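Local coordinates for uncharacterized protein (Thermus thermophilus HB8, PDB 4WVA), which hydrolyses mannosylglycerate to mannose and glycerate, and glucosylglycerate to glucose and glycerate, as a family GH63 glycosidase with an (alpha/alpha)6-barrel, at residues F20-Y28 / R403-S411; W355-A363 / W410-W418. All blocks are in the same frame, centred on the assembly; numbering follows the deposited sequence.

Contact 1: F20-Y28 / R403-S411; sequences FTVPAHGLY and RGGEGFSWS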
ATOM      1  N   PHE A  20     -22.080  28.284  15.644  1.00 13.90           N
ATOM      2  CA  PHE A  20     -20.654  28.141  15.356  1.00 13.42           C
ATOM      3  C   PHE A  20     -19.873  28.707  16.527  1.00 12.67           C
ATOM      4  O   PHE A  20     -20.438  29.361  17.403  1.00 12.96           O
ATOM      5  CB  PHE A  20     -20.259  28.836  14.051  1.00 13.21           C
ATOM      6  CG  PHE A  20     -20.305  30.342  14.124  1.00 13.48           C
ATOM      7  CD1 PHE A  20     -19.175  31.077  14.437  1.00 13.98           C
ATOM      8  CD2 PHE A  20     -21.493  31.013  13.866  1.00 13.46           C
ATOM      9  CE1 PHE A  20     -19.241  32.465  14.548  1.00 14.45           C
ATOM     10  CE2 PHE A  20     -21.560  32.393  13.963  1.00 13.96           C
ATOM     11  CZ  PHE A  20     -20.428  33.115  14.282  1.00 14.65           C
ATOM     12  N   THR A  21     -18.581  28.397  16.552  1.00 11.07           N
ATOM     13  CA  THR A  21     -17.697  28.785  17.626  1.00 10.45           C
ATOM     14  C   THR A  21     -16.575  29.622  17.037  1.00 10.74           C
ATOM     15  O   THR A  21     -15.938  29.230  16.053  1.00 10.61           O
ATOM     16  CB  THR A  21     -17.123  27.528  18.303  1.00  9.78           C
ATOM     17  OG1 THR A  21     -18.184  26.594  18.553  1.00 10.32           O
ATOM     18  CG2 THR A  21     -16.415  27.879  19.575  1.00  9.63           C
ATOM     19  N   VAL A  22     -16.353  30.810  17.575  1.00 10.43           N
ATOM     20  CA  VAL A  22     -15.182  31.577  17.162  1.00 10.42           C
ATOM     21  C   VAL A  22     -13.903  30.915  17.652  1.00 10.62           C
ATOM     22  O   VAL A  22     -13.872  30.378  18.749  1.00 10.81           O
ATOM     23  CB  VAL A  22     -15.204  33.040  17.632  1.00 10.77           C
ATOM     24  CG1 VAL A  22     -16.422  33.739  17.073  1.00 11.08           C
ATOM     25  CG2 VAL A  22     -15.110  33.174  19.150  1.00 10.68           C
ATOM     26  N   PRO A  23     -12.839  30.939  16.830  1.00 10.61           N
ATOM     27  CA  PRO A  23     -11.591  30.370  17.344  1.00 10.60           C
ATOM     28  C   PRO A  23     -11.040  31.073  18.577  1.00 10.94           C
ATOM     29  O   PRO A  23     -10.427  30.433  19.435  1.00 10.27           O
ATOM     30  CB  PRO A  23     -10.634  30.486  16.155  1.00 10.55           C
ATOM     31  CG  PRO A  23     -11.532  30.415  14.968  1.00 10.82           C
ATOM     32  CD  PRO A  23     -12.783  31.141  15.372  1.00 10.85           C
ATOM     33  N   ALA A  24     -11.249  32.389  18.662  1.00 11.24           N
ATOM     34  CA  ALA A  24     -10.861  33.144  19.855  1.00 12.13           C
ATOM     35  C   ALA A  24     -11.590  34.474  19.815  1.00 12.77           C
ATOM     36  O   ALA A  24     -11.697  35.057  18.756  1.00 12.44           O
ATOM     37  CB  ALA A  24      -9.369  33.375  19.896  1.00 12.70           C
ATOM     38  N   HIS A  25     -12.107  34.908  20.964  1.00 13.95           N
ATOM     39  CA  HIS A  25     -12.769  36.210  21.091  1.00 15.37           C
ATOM     40  C   HIS A  25     -11.893  37.332  20.540  1.00 14.30           C
ATOM     41  O   HIS A  25     -10.711  37.404  20.850  1.00 15.08           O
ATOM     42  CB  HIS A  25     -13.075  36.515  22.565  1.00 17.26           C
ATOM     43  CG  HIS A  25     -13.771  37.825  22.760  1.00 20.39           C
ATOM     44  ND1 HIS A  25     -13.100  38.971  23.118  1.00 23.03           N
ATOM     45  CD2 HIS A  25     -15.061  38.190  22.556  1.00 22.46           C
ATOM     46  CE1 HIS A  25     -13.951  39.981  23.172  1.00 23.35           C
ATOM     47  NE2 HIS A  25     -15.150  39.536  22.841  1.00 23.44           N
ATOM     48  N   GLY A  26     -12.477  38.199  19.726  1.00 14.36           N
ATOM     49  CA  GLY A  26     -11.785  39.392  19.239  1.00 14.28           C
ATOM     50  C   GLY A  26     -10.849  39.107  18.082  1.00 13.73           C
ATOM     51  O   GLY A  26     -11.018  39.657  16.981  1.00 13.96           O
ATOM     52  N   LEU A  27      -9.858  38.252  18.334  1.00 12.63           N
ATOM     53  CA  LEU A  27      -8.805  37.925  17.365  1.00 12.29           C
ATOM     54  C   LEU A  27      -9.348  37.250  16.098  1.00 11.73           C
ATOM     55  O   LEU A  27      -8.951  37.579  14.958  1.00 11.70           O
ATOM     56  CB  LEU A  27      -7.758  37.016  18.055  1.00 12.05           C
ATOM     57  CG  LEU A  27      -6.617  36.451  17.201  1.00 12.25           C
ATOM     58  CD1 LEU A  27      -5.777  37.533  16.528  1.00 12.41           C
ATOM     59  CD2 LEU A  27      -5.711  35.565  18.052  1.00 12.21           C
ATOM     60  N   TYR A  28     -10.248  36.294  16.308  1.00 11.55           N
ATOM     61  CA  TYR A  28     -10.828  35.512  15.233  1.00 11.51           C
ATOM     62  C   TYR A  28     -12.346  35.476  15.364  1.00 11.78           C
ATOM     63  O   TYR A  28     -12.931  34.458  15.729  1.00 11.58           O
ATOM     64  CB  TYR A  28     -10.268  34.095  15.290  1.00 11.68           C
ATOM     65  CG  TYR A  28      -8.774  33.955  15.144  1.00 11.37           C
ATOM     66  CD1 TYR A  28      -8.098  34.455  14.041  1.00 11.42           C
ATOM     67  CD2 TYR A  28      -8.036  33.265  16.103  1.00 11.17           C
ATOM     68  CE1 TYR A  28      -6.737  34.293  13.894  1.00 11.22           C
ATOM     69  CE2 TYR A  28      -6.676  33.094  15.970  1.00 11.32           C
ATOM     70  CZ  TYR A  28      -6.018  33.631  14.879  1.00 11.30           C
ATOM     71  OH  TYR A  28      -4.678  33.413  14.718  1.00 11.07           O
ATOM     72  N   ARG A 403       1.157  31.436  24.159  1.00 15.24           N
ATOM     73  CA  ARG A 403       1.370  32.436  23.141  1.00 15.50           C
ATOM     74  C   ARG A 403       0.157  32.519  22.243  1.00 14.15           C
ATOM     75  O   ARG A 403      -0.691  31.623  22.244  1.00 13.71           O
ATOM     76  CB  ARG A 403       2.586  32.053  22.282  1.00 17.10           C
ATOM     77  CG  ARG A 403       3.905  31.916  23.034  1.00 20.01           C
ATOM     78  CD  ARG A 403       4.421  33.290  23.384  1.00 23.55           C
ATOM     79  NE  ARG A 403       5.772  33.304  23.957  1.00 27.46           N
ATOM     80  CZ  ARG A 403       6.077  33.675  25.201  1.00 30.47           C
ATOM     81  NH1 ARG A 403       5.145  34.077  26.066  1.00 32.85           N
ATOM     82  NH2 ARG A 403       7.348  33.645  25.588  1.00 32.75           N
ATOM     83  N   GLY A 404       0.079  33.594  21.456  1.00 13.03           N
ATOM     84  CA  GLY A 404      -1.043  33.803  20.542  1.00 12.95           C
ATOM     85  C   GLY A 404      -2.382  34.058  21.213  1.00 12.82           C
ATOM     86  O   GLY A 404      -2.450  34.626  22.311  1.00 13.35           O
ATOM     87  N   GLY A 405      -3.455  33.642  20.548  1.00 12.92           N
ATOM     88  CA  GLY A 405      -4.804  33.821  21.059  1.00 12.82           C
ATOM     89  C   GLY A 405      -5.018  33.275  22.464  1.00 13.13           C
ATOM     90  O   GLY A 405      -4.488  32.220  22.834  1.00 13.25           O
ATOM     91  N   GLU A 406      -5.804  34.013  23.234  1.00 14.07           N
ATOM     92  CA  GLU A 406      -6.258  33.598  24.552  1.00 15.21           C
ATOM     93  C   GLU A 406      -7.611  32.945  24.404  1.00 13.84           C
ATOM     94  O   GLU A 406      -8.362  33.283  23.498  1.00 14.20           O
ATOM     95  CB  GLU A 406      -6.355  34.822  25.459  1.00 17.43           C
ATOM     96  CG  GLU A 406      -5.060  35.587  25.387  1.00 20.71           C
ATOM     97  CD  GLU A 406      -4.764  36.386  26.597  1.00 26.64           C
ATOM     98  OE1 GLU A 406      -5.236  37.541  26.631  1.00 30.59           O
ATOM     99  OE2 GLU A 406      -3.992  35.876  27.451  1.00 30.81           O
ATOM    100  N   GLY A 407      -7.904  31.997  25.287  1.00 12.81           N
ATOM    101  CA  GLY A 407      -9.145  31.233  25.259  1.00 12.49           C
ATOM    102  C   GLY A 407      -9.379  30.622  23.889  1.00 11.98           C
ATOM    103  O   GLY A 407     -10.410  30.894  23.228  1.00 12.18           O
ATOM    104  N   PHE A 408      -8.389  29.852  23.427  1.00 12.11           N
ATOM    105  CA  PHE A 408      -8.393  29.384  22.052  1.00 10.95           C
ATOM    106  C   PHE A 408      -9.163  28.071  21.917  1.00 10.63           C
ATOM    107  O   PHE A 408      -8.855  27.077  22.585  1.00 10.44           O
ATOM    108  CB  PHE A 408      -6.962  29.239  21.538  1.00 11.01           C
ATOM    109  CG  PHE A 408      -6.891  28.982  20.071  1.00 10.88           C
ATOM    110  CD1 PHE A 408      -7.209  29.979  19.135  1.00 11.28           C
ATOM    111  CD2 PHE A 408      -6.584  27.730  19.608  1.00 10.68           C
ATOM    112  CE1 PHE A 408      -7.145  29.727  17.778  1.00 11.52           C
ATOM    113  CE2 PHE A 408      -6.523  27.478  18.255  1.00 11.24           C
ATOM    114  CZ  PHE A 408      -6.794  28.467  17.331  1.00 11.25           C
ATOM    115  N   SER A 409     -10.149  28.083  21.029  1.00 10.07           N
ATOM    116  CA  SER A 409     -11.178  27.045  20.976  1.00  9.78           C
ATOM    117  C   SER A 409     -10.653  25.640  20.688  1.00  9.37           C
ATOM    118  O   SER A 409     -11.005  24.719  21.405  1.00  9.21           O
ATOM    119  CB  SER A 409     -12.279  27.423  19.992  1.00  9.90           C
ATOM    120  OG  SER A 409     -12.945  28.586  20.461  1.00  9.96           O
ATOM    121  N   TRP A 410      -9.821  25.434  19.667  1.00  9.41           N
ATOM    122  CA  TRP A 410      -9.481  24.035  19.383  1.00  9.07           C
ATOM    123  C   TRP A 410      -8.589  23.408  20.460  1.00  9.19           C
ATOM    124  O   TRP A 410      -8.549  22.177  20.609  1.00  9.41           O
ATOM    125  CB  TRP A 410      -8.944  23.779  17.977  1.00  9.07           C
ATOM    126  CG  TRP A 410      -7.537  24.108  17.623  1.00  8.48           C
ATOM    127  CD1 TRP A 410      -6.392  23.981  18.376  1.00  8.41           C
ATOM    128  CD2 TRP A 410      -7.111  24.533  16.324  1.00  8.38           C
ATOM    129  NE1 TRP A 410      -5.307  24.333  17.627  1.00  8.47           N
ATOM    130  CE2 TRP A 410      -5.724  24.674  16.357  1.00  8.60           C
ATOM    131  CE3 TRP A 410      -7.794  24.828  15.143  1.00  8.67           C
ATOM    132  CZ2 TRP A 410      -4.995  25.112  15.258  1.00  8.40           C
ATOM    133  CZ3 TRP A 410      -7.084  25.246  14.052  1.00  8.71           C
ATOM    134  CH2 TRP A 410      -5.693  25.402  14.112  1.00  8.64           C
ATOM    135  N   SER A 411      -7.915  24.248  21.225  1.00  9.24           N
ATOM    136  CA  SER A 411      -7.121  23.758  22.360  1.00  9.61           C
ATOM    137  C   SER A 411      -8.066  23.201  23.421  1.00  9.68           C
ATOM    138  O   SER A 411      -7.902  22.069  23.864  1.00 10.32           O
ATOM    139  CB  SER A 411      -6.226  24.872  22.915  1.00  9.80           C
ATOM    140  OG  SER A 411      -5.266  25.268  21.942  1.00  9.80           O
TER
HETATM  141  O   HOH W   1     -11.220  33.727  23.322  1.00 19.22           O
HETATM  142  O   HOH W   2      -9.398  36.174  22.840  1.00 19.66           O
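S409 is bound to two successive carbonyls of the 20-28 loop. Its OG donates to V22 O over 2.6 Å, in the carbonyl plane, because chi1 of -65° places OG beside its own backbone N; that N donates in turn to P23 O at 2.9 Å, nearly straight at 168°. P23 O also receives a CA-H...O contact from F408. The F408 ring meets A24 CB and Y28 CE2 at its edge, with Y28 CE2 3.9 Å from CE1, and P23 CB lies equally near that CE1. An alanine in place of F408 would probably open a gap between P23 and Y28 and leave the Y28 ring freer to shift. Farther along, L27 CD2 packs 3.6 Å from G405 CA, where G405 lets the leucine come close to the backbone. Water 1 accepts from H25 N and also sits 2.9 Å from E406 O. Y28, a probable substrate-binding residue, has its OH hydrogen-bonded to E393, the likely proton acceptor, to R198 and to a bound Tris molecule, which probably comes from the crystallisation liquor and is consistent with a pocket here. F408 is at the N-cap position of helix 409-418, and the S409 bonds fasten the loop between helix 4-15 and strand 31-32 to the start of that helix, with T21 and S409 both packing on I39 of helix 33-43.

Contact 2: W355-A363 / W410-W418; sequences WINVNWMVA and WSAALALFW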
ATOM      1  N   TRP A 355       1.539  23.321  18.831  1.00 10.25           N
ATOM      2  CA  TRP A 355       0.122  23.487  18.548  1.00 10.03           C
ATOM      3  C   TRP A 355      -0.635  22.234  18.934  1.00  9.75           C
ATOM      4  O   TRP A 355      -0.251  21.115  18.604  1.00  9.84           O
ATOM      5  CB  TRP A 355      -0.106  23.756  17.065  1.00  9.95           C
ATOM      6  CG  TRP A 355       0.388  25.098  16.591  1.00 10.14           C
ATOM      7  CD1 TRP A 355       1.679  25.487  16.392  1.00 10.28           C
ATOM      8  CD2 TRP A 355      -0.425  26.210  16.242  1.00 10.28           C
ATOM      9  NE1 TRP A 355       1.719  26.793  15.945  1.00 10.55           N
ATOM     10  CE2 TRP A 355       0.439  27.256  15.835  1.00 10.79           C
ATOM     11  CE3 TRP A 355      -1.804  26.428  16.229  1.00 10.61           C
ATOM     12  CZ2 TRP A 355      -0.039  28.486  15.406  1.00 11.25           C
ATOM     13  CZ3 TRP A 355      -2.279  27.649  15.820  1.00 11.26           C
ATOM     14  CH2 TRP A 355      -1.399  28.667  15.405  1.00 11.18           C
ATOM     15  N   ILE A 356      -1.763  22.422  19.590  1.00  9.48           N
ATOM     16  CA  ILE A 356      -2.486  21.282  20.126  1.00  9.15           C
ATOM     17  C   ILE A 356      -3.120  20.423  19.032  1.00  8.65           C
ATOM     18  O   ILE A 356      -3.148  19.185  19.151  1.00  8.44           O
ATOM     19  CB  ILE A 356      -3.554  21.739  21.145  1.00  9.19           C
ATOM     20  CG1 ILE A 356      -2.923  22.567  22.271  1.00  9.59           C
ATOM     21  CG2 ILE A 356      -4.294  20.561  21.745  1.00  9.08           C
ATOM     22  CD1 ILE A 356      -1.839  21.903  23.081  1.00 10.10           C
ATOM     23  N   ASN A 357      -3.681  21.049  18.000  1.00  8.62           N
ATOM     24  CA  ASN A 357      -4.297  20.273  16.928  1.00  8.57           C
ATOM     25  C   ASN A 357      -3.300  19.356  16.185  1.00  8.59           C
ATOM     26  O   ASN A 357      -3.631  18.214  15.820  1.00  8.33           O
ATOM     27  CB  ASN A 357      -5.049  21.176  15.943  1.00  8.67           C
ATOM     28  CG  ASN A 357      -4.125  22.042  15.108  1.00  8.68           C
ATOM     29  OD1 ASN A 357      -3.141  22.588  15.604  1.00  9.18           O
ATOM     30  ND2 ASN A 357      -4.449  22.184  13.828  1.00  9.28           N
ATOM     31  N   VAL A 358      -2.089  19.865  15.966  1.00  8.43           N
ATOM     32  CA  VAL A 358      -1.043  19.083  15.306  1.00  8.49           C
ATOM     33  C   VAL A 358      -0.511  17.997  16.256  1.00  8.36           C
ATOM     34  O   VAL A 358      -0.297  16.851  15.831  1.00  8.23           O
ATOM     35  CB  VAL A 358       0.077  19.981  14.739  1.00  8.61           C
ATOM     36  CG1 VAL A 358       1.190  19.138  14.137  1.00  8.75           C
ATOM     37  CG2 VAL A 358      -0.515  20.920  13.691  1.00  8.69           C
ATOM     38  N   ASN A 359      -0.320  18.312  17.539  1.00  8.87           N
ATOM     39  CA  ASN A 359       0.033  17.253  18.496  1.00  8.90           C
ATOM     40  C   ASN A 359      -0.981  16.115  18.426  1.00  9.27           C
ATOM     41  O   ASN A 359      -0.622  14.927  18.458  1.00  8.99           O
ATOM     42  CB  ASN A 359       0.063  17.756  19.950  1.00  9.31           C
ATOM     43  CG  ASN A 359       1.429  18.252  20.399  1.00  9.36           C
ATOM     44  OD1 ASN A 359       1.874  17.996  21.566  1.00 11.73           O
ATOM     45  ND2 ASN A 359       2.095  18.938  19.547  1.00  8.51           N
ATOM     46  N   TRP A 360      -2.267  16.482  18.384  1.00  8.62           N
ATOM     47  CA  TRP A 360      -3.345  15.497  18.330  1.00  9.32           C
ATOM     48  C   TRP A 360      -3.304  14.648  17.042  1.00  8.94           C
ATOM     49  O   TRP A 360      -3.321  13.403  17.119  1.00  8.96           O
ATOM     50  CB  TRP A 360      -4.700  16.171  18.542  1.00  9.54           C
ATOM     51  CG  TRP A 360      -5.820  15.182  18.436  1.00 10.16           C
ATOM     52  CD1 TRP A 360      -6.182  14.239  19.366  1.00 10.28           C
ATOM     53  CD2 TRP A 360      -6.686  15.005  17.322  1.00 10.59           C
ATOM     54  NE1 TRP A 360      -7.230  13.493  18.886  1.00 10.89           N
ATOM     55  CE2 TRP A 360      -7.555  13.937  17.635  1.00 10.96           C
ATOM     56  CE3 TRP A 360      -6.825  15.653  16.085  1.00 10.98           C
ATOM     57  CZ2 TRP A 360      -8.539  13.499  16.756  1.00 11.95           C
ATOM     58  CZ3 TRP A 360      -7.809  15.217  15.213  1.00 11.61           C
ATOM     59  CH2 TRP A 360      -8.653  14.146  15.555  1.00 11.77           C
ATOM     60  N   MET A 361      -3.213  15.289  15.872  1.00  9.22           N
ATOM     61  CA  MET A 361      -3.206  14.515  14.622  1.00  9.57           C
ATOM     62  C   MET A 361      -1.978  13.614  14.539  1.00  9.19           C
ATOM     63  O   MET A 361      -2.063  12.473  14.083  1.00  9.29           O
ATOM     64  CB  MET A 361      -3.253  15.403  13.390  1.00  9.68           C
ATOM     65  CG  MET A 361      -4.583  16.089  13.189  1.00  9.81           C
ATOM     66  SD  MET A 361      -4.668  17.114  11.704  1.00 10.38           S
ATOM     67  CE  MET A 361      -3.720  18.537  12.200  1.00 10.28           C
ATOM     68  N   VAL A 362      -0.832  14.127  14.962  1.00  9.45           N
ATOM     69  CA  VAL A 362       0.411  13.354  14.899  1.00  9.70           C
ATOM     70  C   VAL A 362       0.420  12.211  15.927  1.00  9.81           C
ATOM     71  O   VAL A 362       0.891  11.129  15.619  1.00 10.08           O
ATOM     72  CB  VAL A 362       1.644  14.273  15.012  1.00  9.67           C
ATOM     73  CG1 VAL A 362       2.932  13.472  15.039  1.00  9.68           C
ATOM     74  CG2 VAL A 362       1.648  15.240  13.852  1.00  9.64           C
ATOM     75  N   ALA A 363      -0.110  12.447  17.128  1.00 10.05           N
ATOM     76  CA  ALA A 363      -0.284  11.361  18.106  1.00 10.28           C
ATOM     77  C   ALA A 363      -1.202  10.268  17.571  1.00 10.75           C
ATOM     78  O   ALA A 363      -0.903   9.084  17.709  1.00 11.40           O
ATOM     79  CB  ALA A 363      -0.840  11.899  19.414  1.00 10.24           C
ATOM     80  N   TRP A 410      -9.821  25.434  19.667  1.00  9.41           N
ATOM     81  CA  TRP A 410      -9.481  24.035  19.383  1.00  9.07           C
ATOM     82  C   TRP A 410      -8.589  23.408  20.460  1.00  9.19           C
ATOM     83  O   TRP A 410      -8.549  22.177  20.609  1.00  9.41           O
ATOM     84  CB  TRP A 410      -8.944  23.779  17.977  1.00  9.07           C
ATOM     85  CG  TRP A 410      -7.537  24.108  17.623  1.00  8.48           C
ATOM     86  CD1 TRP A 410      -6.392  23.981  18.376  1.00  8.41           C
ATOM     87  CD2 TRP A 410      -7.111  24.533  16.324  1.00  8.38           C
ATOM     88  NE1 TRP A 410      -5.307  24.333  17.627  1.00  8.47           N
ATOM     89  CE2 TRP A 410      -5.724  24.674  16.357  1.00  8.60           C
ATOM     90  CE3 TRP A 410      -7.794  24.828  15.143  1.00  8.67           C
ATOM     91  CZ2 TRP A 410      -4.995  25.112  15.258  1.00  8.40           C
ATOM     92  CZ3 TRP A 410      -7.084  25.246  14.052  1.00  8.71           C
ATOM     93  CH2 TRP A 410      -5.693  25.402  14.112  1.00  8.64           C
ATOM     94  N   SER A 411      -7.915  24.248  21.225  1.00  9.24           N
ATOM     95  CA  SER A 411      -7.121  23.758  22.360  1.00  9.61           C
ATOM     96  C   SER A 411      -8.066  23.201  23.421  1.00  9.68           C
ATOM     97  O   SER A 411      -7.902  22.069  23.864  1.00 10.32           O
ATOM     98  CB  SER A 411      -6.226  24.872  22.915  1.00  9.80           C
ATOM     99  OG  SER A 411      -5.266  25.268  21.942  1.00  9.80           O
ATOM    100  N   ALA A 412      -9.076  23.985  23.785  1.00  9.75           N
ATOM    101  CA  ALA A 412     -10.121  23.524  24.695  1.00  9.97           C
ATOM    102  C   ALA A 412     -10.838  22.297  24.153  1.00  9.90           C
ATOM    103  O   ALA A 412     -11.018  21.294  24.859  1.00  9.52           O
ATOM    104  CB  ALA A 412     -11.094  24.646  25.003  1.00 10.31           C
ATOM    105  N   ALA A 413     -11.226  22.348  22.881  1.00  9.48           N
ATOM    106  CA  ALA A 413     -11.946  21.252  22.287  1.00  9.65           C
ATOM    107  C   ALA A 413     -11.182  19.946  22.343  1.00  9.47           C
ATOM    108  O   ALA A 413     -11.741  18.895  22.646  1.00  9.33           O
ATOM    109  CB  ALA A 413     -12.293  21.569  20.833  1.00  9.61           C
ATOM    110  N   LEU A 414      -9.908  20.013  22.004  1.00  9.63           N
ATOM    111  CA  LEU A 414      -9.112  18.798  21.933  1.00  9.68           C
ATOM    112  C   LEU A 414      -8.683  18.332  23.324  1.00 10.01           C
ATOM    113  O   LEU A 414      -8.559  17.142  23.536  1.00 10.49           O
ATOM    114  CB  LEU A 414      -7.934  18.972  20.969  1.00  9.63           C
ATOM    115  CG  LEU A 414      -8.358  19.068  19.497  1.00  9.82           C
ATOM    116  CD1 LEU A 414      -7.182  19.423  18.595  1.00  9.82           C
ATOM    117  CD2 LEU A 414      -8.994  17.773  19.014  1.00  9.85           C
ATOM    118  N   ALA A 415      -8.549  19.240  24.290  1.00 10.51           N
ATOM    119  CA  ALA A 415      -8.413  18.815  25.697  1.00 10.82           C
ATOM    120  C   ALA A 415      -9.579  17.911  26.090  1.00 10.57           C
ATOM    121  O   ALA A 415      -9.380  16.860  26.691  1.00 10.24           O
ATOM    122  CB  ALA A 415      -8.360  20.023  26.625  1.00 11.13           C
ATOM    123  N   LEU A 416     -10.798  18.325  25.742  1.00 10.46           N
ATOM    124  CA  LEU A 416     -12.007  17.562  26.023  1.00 10.83           C
ATOM    125  C   LEU A 416     -12.047  16.242  25.262  1.00 11.35           C
ATOM    126  O   LEU A 416     -12.344  15.196  25.828  1.00 11.22           O
ATOM    127  CB  LEU A 416     -13.243  18.407  25.680  1.00 11.20           C
ATOM    128  CG  LEU A 416     -13.584  19.485  26.686  1.00 11.69           C
ATOM    129  CD1 LEU A 416     -14.483  20.536  26.055  1.00 11.91           C
ATOM    130  CD2 LEU A 416     -14.272  18.842  27.887  1.00 12.00           C
ATOM    131  N   PHE A 417     -11.760  16.284  23.965  1.00 10.82           N
ATOM    132  CA  PHE A 417     -11.797  15.082  23.167  1.00 11.34           C
ATOM    133  C   PHE A 417     -10.738  14.057  23.605  1.00 11.25           C
ATOM    134  O   PHE A 417     -11.037  12.852  23.723  1.00 11.19           O
ATOM    135  CB  PHE A 417     -11.673  15.404  21.665  1.00 11.12           C
ATOM    136  CG  PHE A 417     -12.008  14.239  20.792  1.00 11.13           C
ATOM    137  CD1 PHE A 417     -13.312  13.779  20.721  1.00 11.14           C
ATOM    138  CD2 PHE A 417     -11.021  13.587  20.071  1.00 11.32           C
ATOM    139  CE1 PHE A 417     -13.630  12.704  19.929  1.00 11.18           C
ATOM    140  CE2 PHE A 417     -11.336  12.491  19.283  1.00 11.76           C
ATOM    141  CZ  PHE A 417     -12.640  12.060  19.216  1.00 11.24           C
ATOM    142  N   TRP A 418      -9.533  14.533  23.875  1.00 11.27           N
ATOM    143  CA  TRP A 418      -8.409  13.638  24.177  1.00 11.99           C
ATOM    144  C   TRP A 418      -8.595  12.941  25.511  1.00 12.58           C
ATOM    145  O   TRP A 418      -8.087  11.834  25.706  1.00 13.13           O
ATOM    146  CB  TRP A 418      -7.085  14.420  24.162  1.00 12.08           C
ATOM    147  CG  TRP A 418      -5.950  13.753  23.482  1.00 12.49           C
ATOM    148  CD1 TRP A 418      -5.757  12.422  23.292  1.00 12.91           C
ATOM    149  CD2 TRP A 418      -4.818  14.410  22.915  1.00 11.92           C
ATOM    150  NE1 TRP A 418      -4.569  12.205  22.623  1.00 13.12           N
ATOM    151  CE2 TRP A 418      -3.976  13.413  22.382  1.00 12.42           C
ATOM    152  CE3 TRP A 418      -4.440  15.744  22.794  1.00 11.87           C
ATOM    153  CZ2 TRP A 418      -2.758  13.710  21.759  1.00 12.39           C
ATOM    154  CZ3 TRP A 418      -3.234  16.038  22.150  1.00 11.87           C
ATOM    155  CH2 TRP A 418      -2.412  15.020  21.651  1.00 12.20           C
TER
HETATM  156  O   HOH W   3      -3.280  24.945  19.699  1.00  9.58           O
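Helices 356-363 and 410-418 run in roughly the same direction, their axes 34° apart and 9.7 Å at closest approach, with I356 and S411 the nearest CA pair. At the N-terminal end the amide of N357 stacks on the W410 indole, the two planes 28° apart, and N357 CB sits 3.7 Å from the centroid of the five-membered ring, over its face. The first torsion of N357 sets CG between backbone N and carbonyl carbon, bringing the amide over the rim of the six-membered ring, near CZ2 and CE2. W355 CE3 approaches the edge of that indole, 3.6 Å from W410 CZ2. One turn on, L414 divides its branches: CD1 lies 3.4 Å from N357 CA, while CD2 rests over one face of W360. L414 CB also meets I356 CG2 at 4.0 Å. W360 then presents the edge of its five-membered ring to the six-membered ring of W418 in a T-shaped pair, centroids 5.0 Å apart and planes at 89°. Beside this pair A363 CB touches the W418 edge at CZ2, and F417 CE2 packs against W360 CZ2. Water 3 accepts from I356 N and W410 NE1 and donates to S411 OG, which is also hydrogen-bonded to R392 O. No direct hydrogen bond crosses this interface. Its cohesion therefore rests on CH-pi, stacking and apolar contacts, while the water satisfies two buried N-H groups. The result is an aromatic and aliphatic interface between two helices of the (alpha/alpha)6-barrel.

From the N terminus, the chain leaves helix 4-15, enters the 20-28 loop and passes through much of the barrel before residues 403-411 return to it, so contact 1 closes a loop of 374 intervening residues. Segment 355-363 lies within that span, and its partner 410-418 runs on beyond it; contact 2, closing a much shorter loop of 46 residues, therefore crosses contact 1. Both use helix 409-418 and share W410 and S411, with centres 14 Å apart. The start of this last helix is tied to the N-terminal loop beside the active site, and its length to helix 356-368, so this C-terminal helix is joined to both.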